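PDB 4HXF: putative uncharacterized protein PH0594 from Pyrococcus horikoshii, which is a self-compartmentalizing hexameric serine protease of the prolyl oligopeptidase family, assigned as an acylaminoacyl peptidase, pairing a beta-propeller with an alpha/beta-hydrolase domain. Local coordinates for residues E5-K13 and P586-M597; A308-K316 and A323-E331. One frame throughout, in Å; residues are numbered along the deposited sequence.

Contact 1 (E5-K13 and P586-M597); sequences EWDEKTFTK and PRHRMKRYKLFM
E8 lies in a type I turn, D7 to T10, whose backbone rests against helix 586-597, with E8 CA 5.1 Å from Y593 CA. An Asx turn, K9 N to D7 OD1, shapes the loop further before residues 10-12 form a 3-10 segment. Packing against the helix buries E8 N and E8 O, for which the model holds no partner. The E8 side chain runs alongside M590, the CG atoms of E8 and M590 3.6 Å apart, with E8 CB against M590 O. Such docking of an N-terminal loop on a C-terminal helix of the alpha/beta-hydrolase domain joins parts near the two ends of the chain, consistent with the architecture of the S9 family, where the propeller is inserted between them. In F11, CG stands between backbone N and carbonyl carbon (chi1 74°), which aims the ring at the helix. Y593 CE1 sits over one face, 3.5 Å from F11 CD1, with T12 CG2 on the opposite face, and P586 O meets the edge at F11 CZ, 3.4 Å away. F11 CD2 lies over one face of the R589 guanidinium, the two planes 47° apart, and R589 NH2 donates in plane to Y593 OH at 2.9 Å. An alanine here is likely to leave a gap beside Y593 and M590 and take the ring from the guanidinium face. Farther along, E8 OE2 reaches K594 NZ through a water, 2.6 Å from E8 OE2; K594 NZ also has a salt bridge to E598.

Contact 2 (A308-K316 and A323-E331); sequences ADERLIYLK and AELYLWDGE
K316 O is gripped twice, by E324 N at 3.0 Å and by a water donating from 2.7 Å, and A323 CA adds a CH···O contact. That water, near the plane of the Y326 ring, also bonds Y326 OH, and a second water joins Y326 OH to K316 NZ. The bonds belong to an antiparallel hairpin, the two inner strands of a four-stranded propeller blade; Y314 and Y326 form a hydrogen-bonded pair, with Y326 N 2.8 Å from Y314 O. On their face of the sheet the side chains overlap in steps. Y326 CB makes a CH-pi contact over the Y314 ring, 3.9 Å from its centroid, while W328 CB touches that ring's edge; the two rings themselves barely overlap. K316 CE makes another over the Y326 ring, and bends in K316 at chi2 (-149°) and chi3 (-58°) bring NZ 4.4 Å from its centroid. On the other face I313, L315, L325 and L327 form an apolar layer: L315 CD2 meets L325 CD1 at 3.8 Å, I313 reaches strands 16-23 and 26-35, L315 the former and L325 the latter. K316 NZ is salt-bridged to E332, which also bonds Y314 OH, so its charge is probably balanced mainly by that carboxylate, the Y326 ring adding an off-centre cation-pi contact.

The two contacts illustrate how one chain builds two domains. Contact 1 joins residues 5-13 to helix 586-605 of the hydrolase domain, bringing together parts near the chain's two ends; contact 2, both of whose segments lie between those partners in sequence, is local to a hairpin of the last propeller blade. Their centres are 32 Å apart and their nearest atoms about 9 Å, so they do not touch; the first is loop on helix, the second lies within a blade. They are related through strand 16-23: residues 5-13 lead into it, and I313 and L315 pack on it. The first blade thus meets the last, closing the seven-bladed ring on the same strand into which the start of the chain leads from contact 1.

Contact 1 (E5-K13 and P586-M597)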
loop_
_atom_site.group_PDB
_atom_site.type_symbol
_atom_site.label_atom_id
_atom_site.label_comp_id
_atom_site.label_asym_id
_atom_site.label_seq_id
_atom_site.Cartn_x
_atom_site.Cartn_y
_atom_site.Cartn_z
ATOM N N GLU A 5 32.451 -20.550 14.250
ATOM C CA GLU A 5 33.857 -20.037 14.132
ATOM C C GLU A 5 33.869 -18.597 14.732
ATOM O O GLU A 5 32.738 -17.968 14.757
ATOM C CB GLU A 5 34.299 -20.029 12.648
ATOM N N TRP A 6 35.025 -18.041 15.222
ATOM C CA TRP A 6 35.043 -16.616 15.649
ATOM C C TRP A 6 35.230 -15.665 14.494
ATOM O O TRP A 6 36.227 -15.709 13.773
ATOM C CB TRP A 6 36.138 -16.273 16.646
ATOM C CG TRP A 6 35.954 -16.807 18.038
ATOM C CD1 TRP A 6 36.523 -17.992 18.533
ATOM C CD2 TRP A 6 35.098 -16.308 19.109
ATOM N NE1 TRP A 6 36.167 -18.164 19.856
ATOM C CE2 TRP A 6 35.308 -17.181 20.243
ATOM C CE3 TRP A 6 34.321 -15.132 19.307
ATOM C CZ2 TRP A 6 34.624 -16.994 21.487
ATOM C CZ3 TRP A 6 33.667 -14.941 20.522
ATOM C CH2 TRP A 6 33.808 -15.826 21.598
ATOM N N ASP A 7 34.339 -14.717 14.382
ATOM C CA ASP A 7 34.449 -13.685 13.358
ATOM C C ASP A 7 33.461 -12.588 13.792
ATOM O O ASP A 7 33.019 -12.534 15.011
ATOM C CB ASP A 7 34.218 -14.281 11.981
ATOM C CG ASP A 7 32.804 -14.775 11.753
ATOM O OD1 ASP A 7 31.854 -14.535 12.551
ATOM O OD2 ASP A 7 32.589 -15.446 10.759
ATOM N N GLU A 8 33.150 -11.690 12.866
ATOM C CA GLU A 8 32.353 -10.530 13.152
ATOM C C GLU A 8 30.860 -10.848 13.364
ATOM O O GLU A 8 30.178 -9.984 13.824
ATOM C CB GLU A 8 32.477 -9.510 12.014
ATOM C CG GLU A 8 31.809 -9.885 10.701
ATOM C CD GLU A 8 32.639 -10.786 9.781
ATOM O OE1 GLU A 8 32.190 -11.037 8.604
ATOM O OE2 GLU A 8 33.737 -11.310 10.175
ATOM N N LYS A 9 30.449 -12.100 13.144
ATOM C CA LYS A 9 29.031 -12.511 13.273
ATOM C C LYS A 9 28.812 -13.410 14.460
ATOM O O LYS A 9 27.693 -13.723 14.747
ATOM C CB LYS A 9 28.572 -13.263 12.009
ATOM C CG LYS A 9 28.717 -12.470 10.741
ATOM C CD LYS A 9 28.122 -13.232 9.584
ATOM C CE LYS A 9 28.151 -12.269 8.412
ATOM N NZ LYS A 9 28.065 -13.007 7.097
ATOM N N THR A 10 29.870 -13.878 15.097
ATOM C CA THR A 10 29.662 -14.895 16.142
ATOM C C THR A 10 28.703 -14.432 17.297
ATOM O O THR A 10 27.966 -15.280 17.841
ATOM C CB THR A 10 30.976 -15.369 16.775
ATOM O OG1 THR A 10 31.923 -15.559 15.725
ATOM C CG2 THR A 10 30.798 -16.628 17.582
ATOM N N PHE A 11 28.674 -13.130 17.541
ATOM C CA PHE A 11 27.881 -12.560 18.679
ATOM C C PHE A 11 26.396 -12.854 18.417
ATOM O O PHE A 11 25.610 -12.920 19.357
ATOM C CB PHE A 11 28.123 -11.088 18.853
ATOM C CG PHE A 11 27.485 -10.266 17.837
ATOM C CD1 PHE A 11 28.124 -10.032 16.610
ATOM C CD2 PHE A 11 26.267 -9.627 18.098
ATOM C CE1 PHE A 11 27.523 -9.280 15.621
ATOM C CE2 PHE A 11 25.669 -8.841 17.103
ATOM C CZ PHE A 11 26.303 -8.633 15.875
ATOM N N THR A 12 26.027 -13.110 17.184
ATOM C CA THR A 12 24.638 -13.385 16.875
ATOM C C THR A 12 24.192 -14.762 17.264
ATOM O O THR A 12 23.036 -15.034 17.210
ATOM C CB THR A 12 24.280 -13.129 15.405
ATOM O OG1 THR A 12 24.851 -14.105 14.539
ATOM C CG2 THR A 12 24.657 -11.638 14.972
ATOM N N LYS A 13 25.125 -15.661 17.526
ATOM C CA LYS A 13 24.829 -17.076 17.785
ATOM C C LYS A 13 24.518 -17.218 19.287
ATOM O O LYS A 13 24.084 -18.303 19.708
ATOM C CB LYS A 13 26.006 -17.936 17.351
ATOM C CG LYS A 13 26.196 -17.821 15.830
ATOM C CD LYS A 13 27.235 -18.769 15.227
ATOM N N PRO A 586 21.994 -5.305 15.002
ATOM C CA PRO A 586 22.905 -6.405 14.737
ATOM C C PRO A 586 23.859 -6.094 13.538
ATOM O O PRO A 586 25.039 -6.429 13.577
ATOM C CB PRO A 586 21.980 -7.598 14.468
ATOM C CG PRO A 586 20.799 -7.267 15.357
ATOM C CD PRO A 586 20.617 -5.779 15.228
ATOM N N ARG A 587 23.309 -5.578 12.450
ATOM C CA ARG A 587 24.159 -5.347 11.262
ATOM C C ARG A 587 25.192 -4.258 11.476
ATOM O O ARG A 587 26.391 -4.343 11.060
ATOM C CB ARG A 587 23.265 -4.994 10.034
ATOM C CG ARG A 587 23.976 -4.935 8.676
ATOM C CD ARG A 587 23.026 -4.484 7.547
ATOM N NE ARG A 587 22.563 -3.109 7.803
ATOM C CZ ARG A 587 21.305 -2.665 7.770
ATOM N NH1 ARG A 587 20.259 -3.454 7.444
ATOM N NH2 ARG A 587 21.038 -1.413 8.092
ATOM N N HIS A 588 24.782 -3.194 12.137
ATOM C CA HIS A 588 25.709 -2.168 12.612
ATOM C C HIS A 588 26.869 -2.745 13.454
ATOM O O HIS A 588 28.051 -2.507 13.225
ATOM C CB HIS A 588 24.861 -1.151 13.396
ATOM C CG HIS A 588 25.617 -0.181 14.278
ATOM N ND1 HIS A 588 25.243 1.147 14.369
ATOM C CD2 HIS A 588 26.652 -0.340 15.156
ATOM C CE1 HIS A 588 25.967 1.738 15.331
ATOM N NE2 HIS A 588 26.856 0.879 15.801
ATOM N N ARG A 589 26.514 -3.597 14.437
ATOM C CA ARG A 589 27.522 -4.156 15.274
ATOM C C ARG A 589 28.454 -5.103 14.567
ATOM O O ARG A 589 29.642 -5.088 14.818
ATOM C CB ARG A 589 26.806 -4.906 16.416
ATOM C CG ARG A 589 26.228 -3.965 17.467
ATOM C CD ARG A 589 25.451 -4.754 18.504
ATOM N NE ARG A 589 26.403 -5.456 19.283
ATOM C CZ ARG A 589 26.132 -6.567 20.018
ATOM N NH1 ARG A 589 24.888 -6.993 20.111
ATOM N NH2 ARG A 589 27.119 -7.210 20.692
ATOM N N MET A 590 27.931 -5.904 13.657
ATOM C CA MET A 590 28.740 -6.809 12.813
ATOM C C MET A 590 29.817 -6.012 12.031
ATOM O O MET A 590 30.989 -6.387 11.971
ATOM C CB MET A 590 27.800 -7.533 11.913
ATOM C CG MET A 590 28.484 -8.494 10.995
ATOM S SD MET A 590 29.001 -7.767 9.452
ATOM C CE MET A 590 27.467 -7.065 8.806
ATOM N N LYS A 591 29.382 -4.874 11.464
ATOM C CA LYS A 591 30.273 -4.027 10.617
ATOM C C LYS A 591 31.311 -3.385 11.506
ATOM O O LYS A 591 32.513 -3.363 11.122
ATOM C CB LYS A 591 29.539 -2.939 9.841
ATOM C CG LYS A 591 28.674 -3.554 8.697
ATOM C CD LYS A 591 27.857 -2.486 7.995
ATOM C CE LYS A 591 27.142 -3.164 6.858
ATOM N NZ LYS A 591 26.195 -2.250 6.169
ATOM N N ARG A 592 30.954 -2.968 12.713
ATOM C CA ARG A 592 31.963 -2.466 13.639
ATOM C C ARG A 592 32.964 -3.524 14.001
ATOM O O ARG A 592 34.183 -3.260 14.004
ATOM C CB ARG A 592 31.332 -1.875 14.919
ATOM C CG ARG A 592 32.384 -1.462 15.922
ATOM C CD ARG A 592 31.849 -0.941 17.211
ATOM N NE ARG A 592 32.900 -1.010 18.254
ATOM C CZ ARG A 592 33.276 -2.102 18.912
ATOM N NH1 ARG A 592 34.283 -2.045 19.777
ATOM N NH2 ARG A 592 32.634 -3.251 18.778
ATOM N N TYR A 593 32.495 -4.733 14.350
ATOM C CA TYR A 593 33.444 -5.786 14.689
ATOM C C TYR A 593 34.394 -6.105 13.541
ATOM O O TYR A 593 35.601 -6.350 13.761
ATOM C CB TYR A 593 32.746 -7.055 15.184
ATOM C CG TYR A 593 31.986 -6.965 16.513
ATOM C CD1 TYR A 593 30.638 -7.373 16.601
ATOM C CD2 TYR A 593 32.601 -6.523 17.623
ATOM C CE1 TYR A 593 30.007 -7.374 17.838
ATOM C CE2 TYR A 593 31.958 -6.429 18.862
ATOM C CZ TYR A 593 30.635 -6.885 18.939
ATOM O OH TYR A 593 29.982 -6.849 20.156
ATOM N N LYS A 594 33.899 -6.074 12.296
ATOM C CA LYS A 594 34.728 -6.456 11.178
ATOM C C LYS A 594 35.767 -5.332 10.930
ATOM O O LYS A 594 36.985 -5.567 10.692
ATOM C CB LYS A 594 33.843 -6.629 9.958
ATOM C CG LYS A 594 34.649 -6.953 8.712
ATOM C CD LYS A 594 35.478 -8.232 8.820
ATOM C CE LYS A 594 36.004 -8.723 7.464
ATOM N NZ LYS A 594 36.949 -9.891 7.516
ATOM N N LEU A 595 35.346 -4.048 11.081
ATOM C CA LEU A 595 36.292 -2.897 11.000
ATOM C C LEU A 595 37.399 -2.999 12.050
ATOM O O LEU A 595 38.584 -2.808 11.770
ATOM C CB LEU A 595 35.604 -1.532 11.166
ATOM C CG LEU A 595 34.699 -0.991 10.067
ATOM C CD1 LEU A 595 33.934 0.245 10.548
ATOM C CD2 LEU A 595 35.596 -0.673 8.849
ATOM N N PHE A 596 36.983 -3.304 13.281
ATOM C CA PHE A 596 37.883 -3.377 14.390
ATOM C C PHE A 596 38.923 -4.451 14.107
ATOM O O PHE A 596 40.144 -4.229 14.229
ATOM C CB PHE A 596 37.057 -3.715 15.622
ATOM C CG PHE A 596 37.821 -3.824 16.948
ATOM C CD1 PHE A 596 37.819 -2.774 17.852
ATOM C CD2 PHE A 596 38.438 -5.019 17.328
ATOM C CE1 PHE A 596 38.499 -2.861 19.049
ATOM C CE2 PHE A 596 39.053 -5.147 18.557
ATOM C CZ PHE A 596 39.134 -4.032 19.396
ATOM N N MET A 597 38.479 -5.646 13.740
ATOM C CA MET A 597 39.438 -6.715 13.564
ATOM C C MET A 597 40.341 -6.452 12.366
ATOM O O MET A 597 41.550 -6.706 12.471
ATOM C CB MET A 597 38.759 -8.130 13.581
ATOM C CG MET A 597 37.831 -8.439 12.459
ATOM S SD MET A 597 36.590 -9.779 12.893
ATOM C CE MET A 597 37.150 -10.795 11.559
HETATM O O HOH W 1 35.602 -12.083 8.600
#

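Contact 2 (A308-K316 and A323-E331)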
loop_
_atom_site.group_PDB
_atom_site.type_symbol
_atom_site.label_atom_id
_atom_site.label_comp_id
_atom_site.label_asym_id
_atom_site.label_seq_id
_atom_site.Cartn_x
_atom_site.Cartn_y
_atom_site.Cartn_z
ATOM N N ALA A 308 14.502 -11.950 44.330
ATOM C CA ALA A 308 14.293 -12.776 45.409
ATOM C C ALA A 308 12.825 -12.598 45.957
ATOM O O ALA A 308 12.262 -11.483 46.004
ATOM C CB ALA A 308 15.234 -12.351 46.576
ATOM N N ASP A 309 12.321 -13.681 46.307
ATOM C CA ASP A 309 10.940 -13.701 46.891
ATOM C C ASP A 309 10.920 -14.931 47.776
ATOM O O ASP A 309 11.592 -14.896 48.809
ATOM C CB ASP A 309 9.764 -13.646 45.891
ATOM C CG ASP A 309 8.375 -13.707 46.638
ATOM O OD1 ASP A 309 8.174 -12.847 47.528
ATOM O OD2 ASP A 309 7.624 -14.646 46.344
ATOM N N GLU A 310 10.249 -16.024 47.416
ATOM C CA GLU A 310 10.492 -17.251 48.100
ATOM C C GLU A 310 11.758 -17.916 47.753
ATOM O O GLU A 310 12.343 -18.731 48.544
ATOM C CB GLU A 310 9.316 -18.240 47.949
ATOM C CG GLU A 310 8.016 -17.651 48.513
ATOM C CD GLU A 310 6.790 -18.571 48.412
ATOM O OE1 GLU A 310 6.848 -19.648 47.740
ATOM O OE2 GLU A 310 5.769 -18.191 49.045
ATOM N N ARG A 311 12.214 -17.666 46.543
ATOM C CA ARG A 311 13.450 -18.280 46.065
ATOM C C ARG A 311 14.409 -17.133 45.673
ATOM O O ARG A 311 13.974 -16.013 45.495
ATOM C CB ARG A 311 13.151 -19.119 44.815
ATOM C CG ARG A 311 12.237 -20.348 45.101
ATOM C CD ARG A 311 12.820 -21.294 46.155
ATOM N NE ARG A 311 13.373 -22.536 45.607
ATOM C CZ ARG A 311 12.641 -23.482 44.987
ATOM N NH1 ARG A 311 11.312 -23.332 44.791
ATOM N NH2 ARG A 311 13.245 -24.581 44.531
ATOM N N LEU A 312 15.680 -17.418 45.686
ATOM C CA LEU A 312 16.686 -16.437 45.197
ATOM C C LEU A 312 17.303 -16.970 43.850
ATOM O O LEU A 312 17.903 -18.049 43.803
ATOM C CB LEU A 312 17.820 -16.182 46.187
ATOM C CG LEU A 312 19.044 -15.314 45.763
ATOM C CD1 LEU A 312 18.617 -13.907 45.301
ATOM C CD2 LEU A 312 20.015 -15.328 46.915
ATOM N N ILE A 313 17.186 -16.110 42.848
ATOM C CA ILE A 313 17.743 -16.447 41.521
ATOM C C ILE A 313 18.606 -15.298 41.042
ATOM O O ILE A 313 18.375 -14.120 41.422
ATOM C CB ILE A 313 16.637 -16.789 40.556
ATOM C CG1 ILE A 313 15.561 -15.746 40.490
ATOM C CG2 ILE A 313 16.025 -18.157 40.905
ATOM C CD1 ILE A 313 15.457 -14.890 39.316
ATOM N N TYR A 314 19.569 -15.648 40.196
ATOM C CA TYR A 314 20.463 -14.628 39.667
ATOM C C TYR A 314 21.084 -15.050 38.369
ATOM O O TYR A 314 21.248 -16.206 38.050
ATOM C CB TYR A 314 21.537 -14.308 40.735
ATOM C CG TYR A 314 22.337 -15.445 41.284
ATOM C CD1 TYR A 314 21.906 -16.110 42.439
ATOM C CD2 TYR A 314 23.541 -15.864 40.696
ATOM C CE1 TYR A 314 22.615 -17.141 42.973
ATOM C CE2 TYR A 314 24.302 -16.914 41.241
ATOM C CZ TYR A 314 23.845 -17.511 42.427
ATOM O OH TYR A 314 24.556 -18.516 42.969
ATOM N N LEU A 315 21.489 -14.037 37.634
ATOM C CA LEU A 315 22.209 -14.255 36.356
ATOM C C LEU A 315 23.704 -14.042 36.623
ATOM O O LEU A 315 24.079 -12.991 37.161
ATOM C CB LEU A 315 21.761 -13.201 35.345
ATOM C CG LEU A 315 20.409 -13.276 34.673
ATOM C CD1 LEU A 315 20.052 -12.125 33.773
ATOM C CD2 LEU A 315 20.288 -14.621 33.863
ATOM N N LYS A 316 24.541 -15.016 36.234
ATOM C CA LYS A 316 25.984 -14.966 36.447
ATOM C C LYS A 316 26.646 -15.028 35.046
ATOM O O LYS A 316 26.323 -15.947 34.243
ATOM C CB LYS A 316 26.439 -16.096 37.305
ATOM C CG LYS A 316 28.012 -16.102 37.480
ATOM C CD LYS A 316 28.617 -17.464 37.661
ATOM C CE LYS A 316 28.078 -18.227 38.850
ATOM N NZ LYS A 316 28.827 -19.511 39.085
ATOM N N ALA A 323 25.845 -14.547 30.366
ATOM C CA ALA A 323 25.038 -14.864 31.535
ATOM C C ALA A 323 24.191 -16.103 31.329
ATOM O O ALA A 323 23.583 -16.330 30.288
ATOM C CB ALA A 323 24.069 -13.691 31.914
ATOM N N GLU A 324 24.116 -16.873 32.397
ATOM C CA GLU A 324 23.137 -17.929 32.550
ATOM C C GLU A 324 22.460 -17.719 33.890
ATOM O O GLU A 324 22.980 -17.070 34.779
ATOM C CB GLU A 324 23.761 -19.366 32.482
ATOM C CG GLU A 324 24.450 -19.742 31.188
ATOM C CD GLU A 324 23.540 -20.043 30.002
ATOM O OE1 GLU A 324 24.088 -20.144 28.878
ATOM O OE2 GLU A 324 22.284 -20.222 30.172
ATOM N N LEU A 325 21.350 -18.417 34.126
ATOM C CA LEU A 325 20.565 -18.270 35.359
ATOM C C LEU A 325 20.920 -19.358 36.320
ATOM O O LEU A 325 21.183 -20.544 35.944
ATOM C CB LEU A 325 19.044 -18.321 35.093
ATOM C CG LEU A 325 18.051 -17.870 36.186
ATOM C CD1 LEU A 325 18.148 -16.353 36.446
ATOM C CD2 LEU A 325 16.647 -18.353 35.700
ATOM N N TYR A 326 20.960 -18.924 37.555
ATOM C CA TYR A 326 21.222 -19.764 38.710
ATOM C C TYR A 326 20.245 -19.548 39.881
ATOM O O TYR A 326 19.518 -18.553 39.987
ATOM C CB TYR A 326 22.621 -19.377 39.272
ATOM C CG TYR A 326 23.769 -19.681 38.349
ATOM C CD1 TYR A 326 23.980 -18.899 37.209
ATOM C CD2 TYR A 326 24.559 -20.788 38.527
ATOM C CE1 TYR A 326 24.983 -19.214 36.322
ATOM C CE2 TYR A 326 25.585 -21.129 37.635
ATOM C CZ TYR A 326 25.803 -20.323 36.550
ATOM O OH TYR A 326 26.780 -20.663 35.651
ATOM N N LEU A 327 20.133 -20.569 40.674
ATOM C CA LEU A 327 19.264 -20.539 41.880
ATOM C C LEU A 327 20.195 -20.811 43.109
ATOM O O LEU A 327 21.148 -21.565 43.031
ATOM C CB LEU A 327 18.156 -21.602 41.744
ATOM C CG LEU A 327 17.333 -22.121 42.946
ATOM C CD1 LEU A 327 16.271 -21.169 43.446
ATOM C CD2 LEU A 327 16.605 -23.397 42.537
ATOM N N TRP A 328 19.941 -20.152 44.252
ATOM C CA TRP A 328 20.730 -20.406 45.453
ATOM C C TRP A 328 19.751 -20.790 46.532
ATOM O O TRP A 328 18.772 -20.061 46.779
ATOM C CB TRP A 328 21.598 -19.184 45.895
ATOM C CG TRP A 328 22.558 -19.478 47.038
ATOM C CD1 TRP A 328 23.873 -19.947 46.983
ATOM C CD2 TRP A 328 22.269 -19.322 48.439
ATOM N NE1 TRP A 328 24.413 -20.090 48.232
ATOM C CE2 TRP A 328 23.464 -19.783 49.168
ATOM C CE3 TRP A 328 21.169 -18.878 49.147
ATOM C CZ2 TRP A 328 23.540 -19.747 50.553
ATOM C CZ3 TRP A 328 21.256 -18.855 50.553
ATOM C CH2 TRP A 328 22.423 -19.268 51.231
ATOM N N ASP A 329 19.988 -21.951 47.116
ATOM C CA ASP A 329 19.123 -22.541 48.176
ATOM C C ASP A 329 19.974 -23.035 49.343
ATOM O O ASP A 329 19.647 -24.056 49.939
ATOM C CB ASP A 329 18.309 -23.740 47.599
ATOM C CG ASP A 329 19.215 -24.900 47.100
ATOM O OD1 ASP A 329 20.392 -25.006 47.537
ATOM O OD2 ASP A 329 18.740 -25.719 46.278
ATOM N N GLY A 330 21.070 -22.331 49.652
ATOM C CA GLY A 330 22.151 -22.890 50.440
ATOM C C GLY A 330 23.378 -23.305 49.668
ATOM O O GLY A 330 24.474 -23.260 50.203
ATOM N N GLU A 331 23.197 -23.731 48.397
ATOM C CA GLU A 331 24.294 -23.826 47.449
ATOM C C GLU A 331 23.774 -23.347 46.102
ATOM O O GLU A 331 22.576 -23.300 45.913
ATOM C CB GLU A 331 24.723 -25.259 47.290
ATOM C CG GLU A 331 25.917 -25.633 48.155
ATOM C CD GLU A 331 25.898 -27.101 48.493
ATOM O OE1 GLU A 331 25.447 -27.890 47.622
ATOM O OE2 GLU A 331 26.294 -27.448 49.637
HETATM O O HOH W 2 16.139 -20.227 46.429
HETATM O O HOH W 3 27.226 -18.475 33.948
HETATM O O HOH W 4 29.190 -21.192 36.883
#